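Local coordinates for protein glucuronoarabinoxylan endo-1,4-beta-xylanase (Clostridium papyrosolvens, PDB 4FMV) that cleaves internal beta-1,4 linkages of xylan as a family 30, subfamily 8 glycoside hydrolase, and may also act on cellulose-type glucans, at residues L46-E51 / V133-I138; D56-G61 / A92-N97; S64-E69 / L121-K126; A71-A76 / K126-N131. One frame throughout, in Å; residues are numbered along the deposited sequence.

Contact 1: L46-E51 / V133-I138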
loop_
_atom_site.group_PDB
_atom_site.type_symbol
_atom_site.label_atom_id
_atom_site.label_comp_id
_atom_site.label_asym_id
_atom_site.label_seq_id
_atom_site.Cartn_x
_atom_site.Cartn_y
_atom_site.Cartn_z
ATOM N N LEU A 46 8.009 0.242 -2.059
ATOM C CA LEU A 46 8.518 1.303 -1.188
ATOM C C LEU A 46 7.968 2.648 -1.629
ATOM O O LEU A 46 7.976 2.976 -2.822
ATOM C CB LEU A 46 10.062 1.363 -1.239
ATOM C CG LEU A 46 10.689 2.491 -0.412
ATOM C CD1 LEU A 46 10.437 2.327 1.112
ATOM C CD2 LEU A 46 12.172 2.568 -0.674
ATOM N N ARG A 47 7.503 3.428 -0.660
ATOM C CA ARG A 47 7.009 4.779 -0.896
ATOM C C ARG A 47 8.019 5.805 -0.381
ATOM O O ARG A 47 8.308 5.850 0.820
ATOM C CB ARG A 47 5.661 4.983 -0.161
ATOM C CG ARG A 47 5.025 6.362 -0.345
ATOM C CD ARG A 47 3.767 6.492 0.517
ATOM N NE ARG A 47 3.037 7.753 0.275
ATOM C CZ ARG A 47 2.471 8.485 1.229
ATOM N NH1 ARG A 47 2.562 8.084 2.482
ATOM N NH2 ARG A 47 1.780 9.600 0.924
ATOM N N LEU A 48 8.494 6.662 -1.288
ATOM C CA LEU A 48 9.379 7.786 -0.984
ATOM C C LEU A 48 8.569 9.064 -0.745
ATOM O O LEU A 48 7.458 9.218 -1.263
ATOM C CB LEU A 48 10.333 8.059 -2.149
ATOM C CG LEU A 48 11.027 6.883 -2.830
ATOM C CD1 LEU A 48 11.777 7.388 -4.055
ATOM C CD2 LEU A 48 11.966 6.192 -1.845
ATOM N N ARG A 49 9.075 9.931 0.123
ATOM C CA ARG A 49 8.538 11.282 0.203
ATOM C C ARG A 49 9.451 12.206 -0.601
ATOM O O ARG A 49 10.673 12.176 -0.428
ATOM C CB ARG A 49 8.466 11.760 1.647
ATOM C CG ARG A 49 8.202 13.267 1.767
ATOM C CD ARG A 49 8.134 13.728 3.210
ATOM N NE ARG A 49 8.455 15.151 3.301
ATOM C CZ ARG A 49 9.702 15.624 3.279
ATOM N NH1 ARG A 49 10.740 14.789 3.177
ATOM N NH2 ARG A 49 9.924 16.935 3.359
ATOM N N ILE A 50 8.855 13.028 -1.464
ATOM C CA ILE A 50 9.607 13.984 -2.279
ATOM C C ILE A 50 9.959 15.213 -1.436
ATOM O O ILE A 50 9.069 15.980 -1.018
ATOM C CB ILE A 50 8.753 14.445 -3.483
ATOM C CG1 ILE A 50 8.318 13.246 -4.338
ATOM C CG2 ILE A 50 9.496 15.464 -4.354
ATOM C CD1 ILE A 50 7.401 13.620 -5.525
ATOM N N GLU A 51 11.253 15.478 -1.273
ATOM C CA GLU A 51 11.665 16.469 -0.277
ATOM C C GLU A 51 11.701 17.884 -0.870
ATOM O O GLU A 51 12.592 18.217 -1.643
ATOM C CB GLU A 51 13.061 16.074 0.246
ATOM C CG GLU A 51 13.729 17.111 1.121
ATOM C CD GLU A 51 12.971 17.352 2.416
ATOM O OE1 GLU A 51 13.041 16.495 3.327
ATOM O OE2 GLU A 51 12.287 18.383 2.515
ATOM N N VAL A 133 16.976 4.104 -10.899
ATOM C CA VAL A 133 15.691 3.689 -10.348
ATOM C C VAL A 133 14.587 4.165 -11.291
ATOM O O VAL A 133 14.430 5.374 -11.515
ATOM C CB VAL A 133 15.487 4.277 -8.920
ATOM C CG1 VAL A 133 14.049 4.054 -8.407
ATOM C CG2 VAL A 133 16.518 3.699 -7.963
ATOM N N ASP A 134 13.819 3.245 -11.863
ATOM C CA ASP A 134 12.709 3.699 -12.682
ATOM C C ASP A 134 11.490 3.746 -11.764
ATOM O O ASP A 134 10.929 2.698 -11.383
ATOM C CB ASP A 134 12.481 2.738 -13.861
ATOM C CG ASP A 134 13.614 2.794 -14.910
ATOM O OD1 ASP A 134 14.274 3.851 -15.029
ATOM O OD2 ASP A 134 13.837 1.783 -15.625
ATOM N N LEU A 135 11.057 4.960 -11.427
ATOM C CA LEU A 135 9.930 5.122 -10.510
ATOM C C LEU A 135 8.694 4.481 -11.098
ATOM O O LEU A 135 8.370 4.731 -12.261
ATOM C CB LEU A 135 9.606 6.590 -10.291
ATOM C CG LEU A 135 10.266 7.389 -9.189
ATOM C CD1 LEU A 135 9.483 8.713 -9.063
ATOM C CD2 LEU A 135 10.306 6.611 -7.875
ATOM N N TYR A 136 7.978 3.702 -10.292
ATOM C CA TYR A 136 6.754 3.069 -10.775
ATOM C C TYR A 136 5.655 4.100 -11.010
ATOM O O TYR A 136 4.947 4.039 -12.006
ATOM C CB TYR A 136 6.262 1.977 -9.802
ATOM C CG TYR A 136 5.179 1.109 -10.398
ATOM C CD1 TYR A 136 5.504 -0.018 -11.130
ATOM C CD2 TYR A 136 3.834 1.446 -10.266
ATOM C CE1 TYR A 136 4.527 -0.811 -11.703
ATOM C CE2 TYR A 136 2.852 0.665 -10.837
ATOM C CZ TYR A 136 3.207 -0.460 -11.548
ATOM O OH TYR A 136 2.241 -1.233 -12.115
ATOM N N ALA A 137 5.497 5.028 -10.067
ATOM C CA ALA A 137 4.469 6.060 -10.159
ATOM C C ALA A 137 4.861 7.252 -9.294
ATOM O O ALA A 137 5.685 7.127 -8.380
ATOM C CB ALA A 137 3.099 5.507 -9.689
ATOM N N ILE A 138 4.263 8.405 -9.579
ATOM C CA ILE A 138 4.476 9.590 -8.774
ATOM C C ILE A 138 3.127 10.256 -8.493
ATOM O O ILE A 138 2.281 10.320 -9.385
ATOM C CB ILE A 138 5.467 10.563 -9.462
ATOM C CG1 ILE A 138 5.946 11.638 -8.466
ATOM C CG2 ILE A 138 4.845 11.165 -10.753
ATOM C CD1 ILE A 138 7.254 12.344 -8.916
#
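I50 and I138 meet end to end through their delta methyls, with CD1 of I50 3.6 Å from CD1 of I138. The two side chains cross at about a right angle, so the I50 methyl also lies against the last stretch of its partner, 3.8 Å from CG1 of I138. I50 reaches this point as an extended arm: CG1 stands anti to the carbonyl carbon (chi1 -58°) and the chain runs straight on to CD1. I138 does not set out toward segment 46-51; the outer end of its side chain closes the distance. Two residues before I50 and three before I138, CD1 of L48 approaches CD2 of L135 at 4.2 Å, a looser touch between two branches that meet on a slant. The CA atoms of I50 and I138 remain 9.4 Å apart, because strands 45-49 and 137-139 of the (beta/alpha)8 barrel, the catalytic part of a longer enzyme, are not neighbours: strand 82-86 runs between them, and its A85 and V83 touch I50 and both leucines. L48 and I50 belong to the layer between barrel wall and outer helices, where Y124 and M128 of helix 114-130 join them. R47, the residue between L48 and L46, has salt bridges to E177 and E232. Beyond the apolar row, R49 grips E51 end-on, NH1 to OE1 and NH2 to OE2, each 2.9 Å. Although OE1 lies in the guanidinium plane, R49 NH1 stands well above the carboxylate plane, and E51 OE2 takes a further bond from the backbone of G53.

Contact 2: D56-G61 / A92-N97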
loop_
_atom_site.group_PDB
_atom_site.type_symbol
_atom_site.label_atom_id
_atom_site.label_comp_id
_atom_site.label_asym_id
_atom_site.label_seq_id
_atom_site.Cartn_x
_atom_site.Cartn_y
_atom_site.Cartn_z
ATOM N N ASP A 56 14.293 25.765 -4.847
ATOM C CA ASP A 56 14.370 25.932 -6.298
ATOM C C ASP A 56 15.603 25.271 -6.917
ATOM O O ASP A 56 15.799 25.343 -8.138
ATOM C CB ASP A 56 14.351 27.413 -6.685
ATOM C CG ASP A 56 13.064 28.106 -6.276
ATOM O OD1 ASP A 56 12.049 27.419 -6.029
ATOM O OD2 ASP A 56 13.079 29.347 -6.185
ATOM N N ALA A 57 16.425 24.632 -6.079
ATOM C CA ALA A 57 17.718 24.112 -6.530
ATOM C C ALA A 57 17.540 23.004 -7.567
ATOM O O ALA A 57 18.473 22.685 -8.316
ATOM C CB ALA A 57 18.556 23.635 -5.337
ATOM N N TRP A 58 16.341 22.419 -7.621
ATOM C CA TRP A 58 16.063 21.419 -8.638
ATOM C C TRP A 58 16.185 21.984 -10.050
ATOM O O TRP A 58 16.482 21.244 -10.991
ATOM C CB TRP A 58 14.681 20.807 -8.455
ATOM C CG TRP A 58 13.565 21.747 -8.688
ATOM C CD1 TRP A 58 13.004 22.597 -7.766
ATOM C CD2 TRP A 58 12.816 21.923 -9.899
ATOM N NE1 TRP A 58 11.983 23.304 -8.344
ATOM C CE2 TRP A 58 11.849 22.912 -9.650
ATOM C CE3 TRP A 58 12.896 21.361 -11.181
ATOM C CZ2 TRP A 58 10.937 23.336 -10.627
ATOM C CZ3 TRP A 58 12.002 21.790 -12.147
ATOM C CH2 TRP A 58 11.033 22.767 -11.862
ATOM N N LYS A 59 15.939 23.284 -10.201
ATOM C CA LYS A 59 16.030 23.922 -11.509
ATOM C C LYS A 59 17.467 23.967 -12.020
ATOM O O LYS A 59 17.695 23.966 -13.232
ATOM C CB LYS A 59 15.456 25.336 -11.468
ATOM C CG LYS A 59 14.003 25.409 -10.985
ATOM C CD LYS A 59 13.437 26.800 -11.271
ATOM C CE LYS A 59 12.028 26.987 -10.724
ATOM N NZ LYS A 59 11.512 28.322 -11.170
ATOM N N THR A 60 18.430 24.033 -11.104
ATOM C CA THR A 60 19.851 24.043 -11.482
ATOM C C THR A 60 20.516 22.671 -11.407
ATOM O O THR A 60 21.707 22.568 -11.635
ATOM C CB THR A 60 20.688 25.066 -10.677
ATOM O OG1 THR A 60 20.699 24.707 -9.292
ATOM C CG2 THR A 60 20.126 26.464 -10.839
ATOM N N GLY A 61 19.750 21.632 -11.069
ATOM C CA GLY A 61 20.248 20.277 -11.100
ATOM C C GLY A 61 21.081 19.875 -9.888
ATOM O O GLY A 61 21.900 18.944 -9.969
ATOM N N ALA A 92 8.561 25.996 -1.718
ATOM C CA ALA A 92 7.904 27.152 -1.119
ATOM C C ALA A 92 7.551 28.219 -2.152
ATOM O O ALA A 92 6.516 28.870 -2.024
ATOM C CB ALA A 92 8.793 27.748 -0.030
ATOM N N SER A 93 8.391 28.387 -3.181
ATOM C CA SER A 93 8.182 29.459 -4.163
ATOM C C SER A 93 6.957 29.235 -5.050
ATOM O O SER A 93 6.527 30.152 -5.746
ATOM C CB SER A 93 9.427 29.673 -5.044
ATOM O OG SER A 93 9.712 28.536 -5.866
ATOM N N MET A 94 6.427 28.010 -5.062
ATOM C CA MET A 94 5.220 27.717 -5.839
ATOM C C MET A 94 3.906 27.866 -5.056
ATOM O O MET A 94 2.821 27.809 -5.649
ATOM C CB MET A 94 5.273 26.290 -6.370
ATOM C CG MET A 94 6.516 25.922 -7.186
ATOM S SD MET A 94 6.157 24.385 -8.075
ATOM C CE MET A 94 7.812 23.941 -8.618
ATOM N N GLN A 95 4.013 28.000 -3.738
ATOM C CA GLN A 95 2.868 28.153 -2.834
ATOM C C GLN A 95 2.304 29.568 -2.696
ATOM O O GLN A 95 2.994 30.555 -2.927
ATOM C CB GLN A 95 3.207 27.617 -1.451
ATOM C CG GLN A 95 3.449 26.127 -1.398
ATOM C CD GLN A 95 3.867 25.702 -0.015
ATOM O OE1 GLN A 95 4.872 26.186 0.510
ATOM N NE2 GLN A 95 3.095 24.814 0.597
ATOM N N GLU A 96 1.036 29.659 -2.317
ATOM C CA GLU A 96 0.498 30.925 -1.856
ATOM C C GLU A 96 -0.471 30.654 -0.738
ATOM O O GLU A 96 -1.041 29.564 -0.661
ATOM C CB GLU A 96 -0.229 31.657 -2.990
ATOM C CG GLU A 96 -1.419 30.877 -3.513
ATOM C CD GLU A 96 -2.097 31.556 -4.676
ATOM O OE1 GLU A 96 -3.115 31.019 -5.148
ATOM O OE2 GLU A 96 -1.608 32.623 -5.121
ATOM N N ASN A 97 -0.660 31.651 0.125
ATOM C CA ASN A 97 -1.717 31.604 1.118
ATOM C C ASN A 97 -3.041 31.865 0.463
ATOM O O ASN A 97 -3.103 32.531 -0.561
ATOM C CB ASN A 97 -1.506 32.660 2.199
ATOM C CG ASN A 97 -0.411 32.285 3.156
ATOM O OD1 ASN A 97 -0.560 31.356 3.955
ATOM N ND2 ASN A 97 0.705 32.998 3.084
HETATM O O HOH W 1 11.218 27.257 -3.299
#
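D56 opens the contact with a carboxylate that receives the hydroxyl of S93: OG donates to OD1 at 2.6 Å, using the syn lone pair of that oxygen. With its OG set between the backbone N and the carbonyl carbon (chi1 65°), S93 turns its hydroxyl to D56. A water strengthens the link by donating to the same OD1 of D56 at 2.9 Å and accepting from the backbone N of S93 at 3.0 Å, so a single carboxylate oxygen is tied to both side chain and main chain of S93. Two residues on, W58 supplies the apolar half. Its CZ2 lies 3.8 Å from the methyl CE of M94, which arrives on an extended side chain and approaches the indole obliquely. K59 follows, bonding through its N to D56 O and laying CG over the centre of one indole face, 3.5 Å above the plane, before its amine pairs with E116. The contact thus joins the loops that follow barrel strands 45-49 and 82-86. Helix 114-130 packs against both, its Y120 meeting W58 edge-to-face and also touching M94, while the chain beyond M94 enters strand 95-100 of a small three-stranded sheet.

Contact 3: S64-E69 / L121-K126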
loop_
_atom_site.group_PDB
_atom_site.type_symbol
_atom_site.label_atom_id
_atom_site.label_comp_id
_atom_site.label_asym_id
_atom_site.label_seq_id
_atom_site.Cartn_x
_atom_site.Cartn_y
_atom_site.Cartn_z
ATOM N N SER A 64 21.171 16.903 -4.334
ATOM C CA SER A 64 21.699 16.261 -3.122
ATOM C C SER A 64 20.629 16.010 -2.053
ATOM O O SER A 64 20.691 15.016 -1.334
ATOM C CB SER A 64 22.902 17.030 -2.544
ATOM O OG SER A 64 22.532 18.337 -2.131
ATOM N N LYS A 65 19.635 16.887 -1.949
ATOM C CA LYS A 65 18.643 16.737 -0.883
ATOM C C LYS A 65 17.668 15.604 -1.162
ATOM O O LYS A 65 16.875 15.198 -0.284
ATOM C CB LYS A 65 17.904 18.042 -0.633
ATOM C CG LYS A 65 18.768 19.043 0.123
ATOM C CD LYS A 65 17.917 20.121 0.738
ATOM C CE LYS A 65 18.752 21.283 1.237
ATOM N NZ LYS A 65 17.824 22.377 1.652
ATOM N N TRP A 66 17.735 15.109 -2.392
ATOM C CA TRP A 66 16.974 13.934 -2.826
ATOM C C TRP A 66 17.767 12.621 -2.734
ATOM O O TRP A 66 17.242 11.534 -3.019
ATOM C CB TRP A 66 16.501 14.166 -4.255
ATOM C CG TRP A 66 15.433 15.227 -4.351
ATOM C CD1 TRP A 66 14.801 15.845 -3.318
ATOM C CD2 TRP A 66 14.862 15.770 -5.552
ATOM N NE1 TRP A 66 13.860 16.744 -3.800
ATOM C CE2 TRP A 66 13.889 16.715 -5.171
ATOM C CE3 TRP A 66 15.085 15.548 -6.914
ATOM C CZ2 TRP A 66 13.140 17.439 -6.100
ATOM C CZ3 TRP A 66 14.336 16.266 -7.836
ATOM C CH2 TRP A 66 13.375 17.206 -7.420
ATOM N N SER A 67 19.039 12.718 -2.348
ATOM C CA SER A 67 19.903 11.548 -2.266
ATOM C C SER A 67 19.523 10.500 -1.199
ATOM O O SER A 67 19.759 9.314 -1.410
ATOM C CB SER A 67 21.390 11.933 -2.153
ATOM O OG SER A 67 21.620 12.701 -0.996
ATOM N N PRO A 68 19.035 10.937 -0.023
ATOM C CA PRO A 68 18.634 9.928 0.961
ATOM C C PRO A 68 17.536 8.996 0.423
ATOM O O PRO A 68 17.601 7.791 0.624
ATOM C CB PRO A 68 18.103 10.768 2.132
ATOM C CG PRO A 68 18.887 12.056 2.041
ATOM C CD PRO A 68 18.963 12.302 0.537
ATOM N N GLU A 69 16.545 9.544 -0.264
ATOM C CA GLU A 69 15.462 8.724 -0.769
ATOM C C GLU A 69 15.908 7.926 -1.993
ATOM O O GLU A 69 15.434 6.820 -2.213
ATOM C CB GLU A 69 14.220 9.573 -1.062
ATOM C CG GLU A 69 13.484 10.091 0.191
ATOM C CD GLU A 69 12.663 9.018 0.875
ATOM O OE1 GLU A 69 11.609 9.359 1.470
ATOM O OE2 GLU A 69 13.076 7.837 0.835
ATOM N N LEU A 121 7.862 17.677 -10.586
ATOM C CA LEU A 121 7.604 16.246 -10.499
ATOM C C LEU A 121 8.425 15.481 -11.544
ATOM O O LEU A 121 8.994 14.420 -11.252
ATOM C CB LEU A 121 6.104 15.958 -10.665
ATOM C CG LEU A 121 5.247 16.468 -9.498
ATOM C CD1 LEU A 121 3.803 16.040 -9.677
ATOM C CD2 LEU A 121 5.805 15.939 -8.166
ATOM N N ASN A 122 8.481 16.001 -12.766
ATOM C CA ASN A 122 9.288 15.355 -13.797
ATOM C C ASN A 122 10.771 15.329 -13.430
ATOM O O ASN A 122 11.490 14.424 -13.808
ATOM C CB ASN A 122 9.096 16.036 -15.155
ATOM C CG ASN A 122 7.978 15.417 -15.958
ATOM O OD1 ASN A 122 7.629 14.255 -15.754
ATOM N ND2 ASN A 122 7.414 16.184 -16.885
ATOM N N ALA A 123 11.236 16.331 -12.699
ATOM C CA ALA A 123 12.656 16.369 -12.364
ATOM C C ALA A 123 13.013 15.287 -11.333
ATOM O O ALA A 123 14.124 14.741 -11.336
ATOM C CB ALA A 123 13.073 17.781 -11.880
ATOM N N TYR A 124 12.066 14.987 -10.452
ATOM C CA TYR A 124 12.230 13.902 -9.484
ATOM C C TYR A 124 12.282 12.561 -10.194
ATOM O O TYR A 124 13.167 11.747 -9.948
ATOM C CB TYR A 124 11.093 13.906 -8.465
ATOM C CG TYR A 124 11.424 13.149 -7.193
ATOM C CD1 TYR A 124 12.185 13.743 -6.192
ATOM C CD2 TYR A 124 10.986 11.848 -6.992
ATOM C CE1 TYR A 124 12.491 13.068 -5.013
ATOM C CE2 TYR A 124 11.303 11.150 -5.820
ATOM C CZ TYR A 124 12.047 11.774 -4.826
ATOM O OH TYR A 124 12.374 11.107 -3.647
ATOM N N VAL A 125 11.332 12.328 -11.083
ATOM C CA VAL A 125 11.371 11.139 -11.921
ATOM C C VAL A 125 12.707 10.997 -12.673
ATOM O O VAL A 125 13.277 9.916 -12.726
ATOM C CB VAL A 125 10.214 11.175 -12.922
ATOM C CG1 VAL A 125 10.240 9.937 -13.839
ATOM C CG2 VAL A 125 8.883 11.297 -12.166
ATOM N N LYS A 126 13.202 12.085 -13.263
ATOM C CA LYS A 126 14.414 11.991 -14.072
ATOM C C LYS A 126 15.649 11.763 -13.198
ATOM O O LYS A 126 16.517 10.962 -13.539
ATOM C CB LYS A 126 14.582 13.203 -14.995
ATOM C CG LYS A 126 15.861 13.167 -15.858
ATOM C CD LYS A 126 16.008 14.485 -16.631
ATOM C CE LYS A 126 17.159 14.464 -17.663
ATOM N NZ LYS A 126 18.502 14.349 -17.041
#
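W66 and Y124 mark the closest approach of the two backbones, their CA atoms 8.2 Å apart. W66 ends a short 3-10 turn, 64-66, which passes straight into helix 67-78, whereas Y124 sits within the regular turns of helix 114-130. Across that gap the two rings form a T-shaped pair: the tyrosine presents an edge to the face of the indole, with Y124 CD1 3.3 Å above the plane of W66 and over its centre. The closest atoms are CD2 of W66 and CD1 of Y124, at 3.4 Å. Ring planes stand at 70°, with the centroid of Y124 4.7 Å from that of the indole six-membered ring. Having its CG anti to the backbone N (chi1 -160°), Y124 swings its ring across to the other segment even though its CA-CB bond does not aim there. The indole also has a partner near its own plane, the carbonyl O of A123, 3.8 Å from CZ3 of W66. At the far end of the tyrosine, the OH of Y124 rests 3.5 Å from CB of E69. The glutamate then bends at its second torsion and carries its carboxylate off, OE1 to the backbone N of R49 and OE2 to S23 and N72. The indole NE1 likewise finds its partner outside the pair, the carbonyl O of E51. The 3-10 turn and the start of helix 67-78 therefore meet helix 114-130 through an aromatic edge on a pi face and apolar packing, while the buried polar ends of W66 and E69 are satisfied elsewhere.

Contact 4: A71-A76 / K126-N131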
loop_
_atom_site.group_PDB
_atom_site.type_symbol
_atom_site.label_atom_id
_atom_site.label_comp_id
_atom_site.label_asym_id
_atom_site.label_seq_id
_atom_site.Cartn_x
_atom_site.Cartn_y
_atom_site.Cartn_z
ATOM N N ALA A 71 18.849 6.556 -2.115
ATOM C CA ALA A 71 19.515 5.418 -1.504
ATOM C C ALA A 71 18.486 4.381 -1.027
ATOM O O ALA A 71 18.685 3.170 -1.181
ATOM C CB ALA A 71 20.438 5.876 -0.351
ATOM N N ASN A 72 17.391 4.862 -0.446
ATOM C CA ASN A 72 16.304 3.996 -0.004
ATOM C C ASN A 72 15.710 3.234 -1.183
ATOM O O ASN A 72 15.537 2.021 -1.135
ATOM C CB ASN A 72 15.241 4.833 0.721
ATOM C CG ASN A 72 15.779 5.444 2.020
ATOM O OD1 ASN A 72 16.680 4.878 2.646
ATOM N ND2 ASN A 72 15.244 6.601 2.417
ATOM N N ALA A 73 15.439 3.967 -2.255
ATOM C CA ALA A 73 14.930 3.403 -3.495
ATOM C C ALA A 73 15.846 2.319 -4.041
ATOM O O ALA A 73 15.378 1.256 -4.458
ATOM C CB ALA A 73 14.746 4.520 -4.539
ATOM N N LYS A 74 17.158 2.570 -4.040
ATOM C CA LYS A 74 18.090 1.569 -4.559
ATOM C C LYS A 74 18.077 0.285 -3.732
ATOM O O LYS A 74 18.189 -0.808 -4.288
ATOM C CB LYS A 74 19.513 2.124 -4.663
ATOM C CG LYS A 74 19.722 3.170 -5.774
ATOM C CD LYS A 74 21.196 3.593 -5.821
ATOM C CE LYS A 74 21.513 4.530 -6.977
ATOM N NZ LYS A 74 23.017 4.763 -7.117
ATOM N N LYS A 75 17.947 0.403 -2.409
ATOM C CA LYS A 75 17.905 -0.798 -1.570
ATOM C C LYS A 75 16.632 -1.622 -1.805
ATOM O O LYS A 75 16.683 -2.856 -1.899
ATOM C CB LYS A 75 18.080 -0.447 -0.084
ATOM C CG LYS A 75 19.499 0.016 0.256
ATOM C CD LYS A 75 19.606 0.446 1.692
ATOM C CE LYS A 75 21.008 1.009 2.020
ATOM N NZ LYS A 75 21.302 2.248 1.275
ATOM N N ALA A 76 15.499 -0.939 -1.906
ATOM C CA ALA A 76 14.234 -1.607 -2.182
ATOM C C ALA A 76 14.279 -2.285 -3.549
ATOM O O ALA A 76 13.893 -3.446 -3.680
ATOM C CB ALA A 76 13.042 -0.615 -2.082
ATOM N N LYS A 126 13.202 12.085 -13.263
ATOM C CA LYS A 126 14.414 11.991 -14.072
ATOM C C LYS A 126 15.649 11.763 -13.198
ATOM O O LYS A 126 16.517 10.962 -13.539
ATOM C CB LYS A 126 14.582 13.203 -14.995
ATOM C CG LYS A 126 15.861 13.167 -15.858
ATOM C CD LYS A 126 16.008 14.485 -16.631
ATOM C CE LYS A 126 17.159 14.464 -17.663
ATOM N NZ LYS A 126 18.502 14.349 -17.041
ATOM N N TYR A 127 15.731 12.446 -12.061
ATOM C CA TYR A 127 16.822 12.182 -11.111
ATOM C C TYR A 127 16.875 10.702 -10.728
ATOM O O TYR A 127 17.941 10.073 -10.717
ATOM C CB TYR A 127 16.624 13.029 -9.852
ATOM C CG TYR A 127 17.551 12.683 -8.716
ATOM C CD1 TYR A 127 18.931 12.854 -8.842
ATOM C CD2 TYR A 127 17.057 12.202 -7.501
ATOM C CE1 TYR A 127 19.797 12.556 -7.794
ATOM C CE2 TYR A 127 17.925 11.898 -6.443
ATOM C CZ TYR A 127 19.289 12.079 -6.600
ATOM O OH TYR A 127 20.158 11.773 -5.571
ATOM N N MET A 128 15.719 10.134 -10.403
ATOM C CA MET A 128 15.674 8.713 -10.101
ATOM C C MET A 128 16.126 7.870 -11.305
ATOM O O MET A 128 16.942 6.930 -11.170
ATOM C CB MET A 128 14.271 8.313 -9.646
ATOM C CG MET A 128 13.898 8.895 -8.302
ATOM S SD MET A 128 14.807 8.111 -6.964
ATOM C CE MET A 128 14.631 9.343 -5.673
ATOM N N LYS A 129 15.592 8.198 -12.481
ATOM C CA LYS A 129 15.961 7.459 -13.695
ATOM C C LYS A 129 17.458 7.515 -14.020
ATOM O O LYS A 129 18.063 6.512 -14.417
ATOM C CB LYS A 129 15.176 7.976 -14.893
ATOM C CG LYS A 129 15.532 7.280 -16.205
ATOM C CD LYS A 129 14.610 7.728 -17.330
ATOM C CE LYS A 129 14.910 6.978 -18.628
ATOM N NZ LYS A 129 14.778 5.502 -18.445
ATOM N N ASP A 130 18.053 8.693 -13.876
ATOM C CA ASP A 130 19.462 8.885 -14.215
ATOM C C ASP A 130 20.348 8.114 -13.234
ATOM O O ASP A 130 21.517 7.814 -13.504
ATOM C CB ASP A 130 19.819 10.375 -14.162
ATOM C CG ASP A 130 19.229 11.165 -15.309
ATOM O OD1 ASP A 130 18.740 10.545 -16.280
ATOM O OD2 ASP A 130 19.269 12.417 -15.252
ATOM N N ASN A 131 19.796 7.877 -12.058
ATOM C CA ASN A 131 20.458 7.123 -10.996
ATOM C C ASN A 131 20.099 5.652 -10.892
ATOM O O ASN A 131 20.391 5.019 -9.891
ATOM C CB ASN A 131 20.413 7.870 -9.667
ATOM C CG ASN A 131 21.307 9.088 -9.686
ATOM O OD1 ASN A 131 22.506 8.993 -9.413
ATOM N ND2 ASN A 131 20.749 10.230 -10.058
#
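A73 and M128 form the buried side of this contact, the methyl CB of A73 lying 4.3 Å from SD of M128. The alanine points toward the opposing helix, whereas the methionine gets there by its end: its chain bends at the CB-CG bond (chi2 -71°) and brings the sulfur round to the small residue. L48 of the barrel wall touches M128 and V133 touches A73, so the pair belongs to the layer between strands and helices, where helices 67-78 and 114-130 of the (beta/alpha)8 barrel lie side by side. The other half faces solvent, yet it has the shorter approach. There K74, exposed and extended, runs past the end of helix 114-130, and its CE comes within 3.2 Å of the carbonyl O of N131, the first residue to leave helical geometry. Its amine is more distant, with NZ 3.8 Å from the O of N131, and the aliphatic stem passes 4.4 Å from the side chain, measured from CE of K74 to CB of N131. N131 itself is well fixed: ND2 turns back to donate to Y127 O at 2.9 Å, nearly straight at 172°, and its backbone N reaches that same oxygen from the opposite face of the carbonyl plane. The inner half therefore rests on apolar contact alone, while the outer half sets a lysine beside a carbonyl at a helix C-terminus, where the positive charge would probably be welcome, although the distance to NZ suggests an electrostatic rather than a bonded attraction.

From the N terminus, the chain passes through strand 45-49, which enters contact 1 and waits longest for its partner: the loop closed when 133-138 arrives holds the other three contacts entirely. Within it, contacts 2, 3 and 4 are opened in order by 56-61, 64-69 and 71-76, and closed in the same order by 92-97, 121-126 and 126-131, so each crosses the others rather than nesting. Contacts 3 and 4 are successive parts of one helix pair, 67-78 with 114-130, and share K126. Contact 2 extends the line to the loops that follow the strands, W58 touching A123 and W66, while contact 1 supplies the barrel wall that both helices pack on.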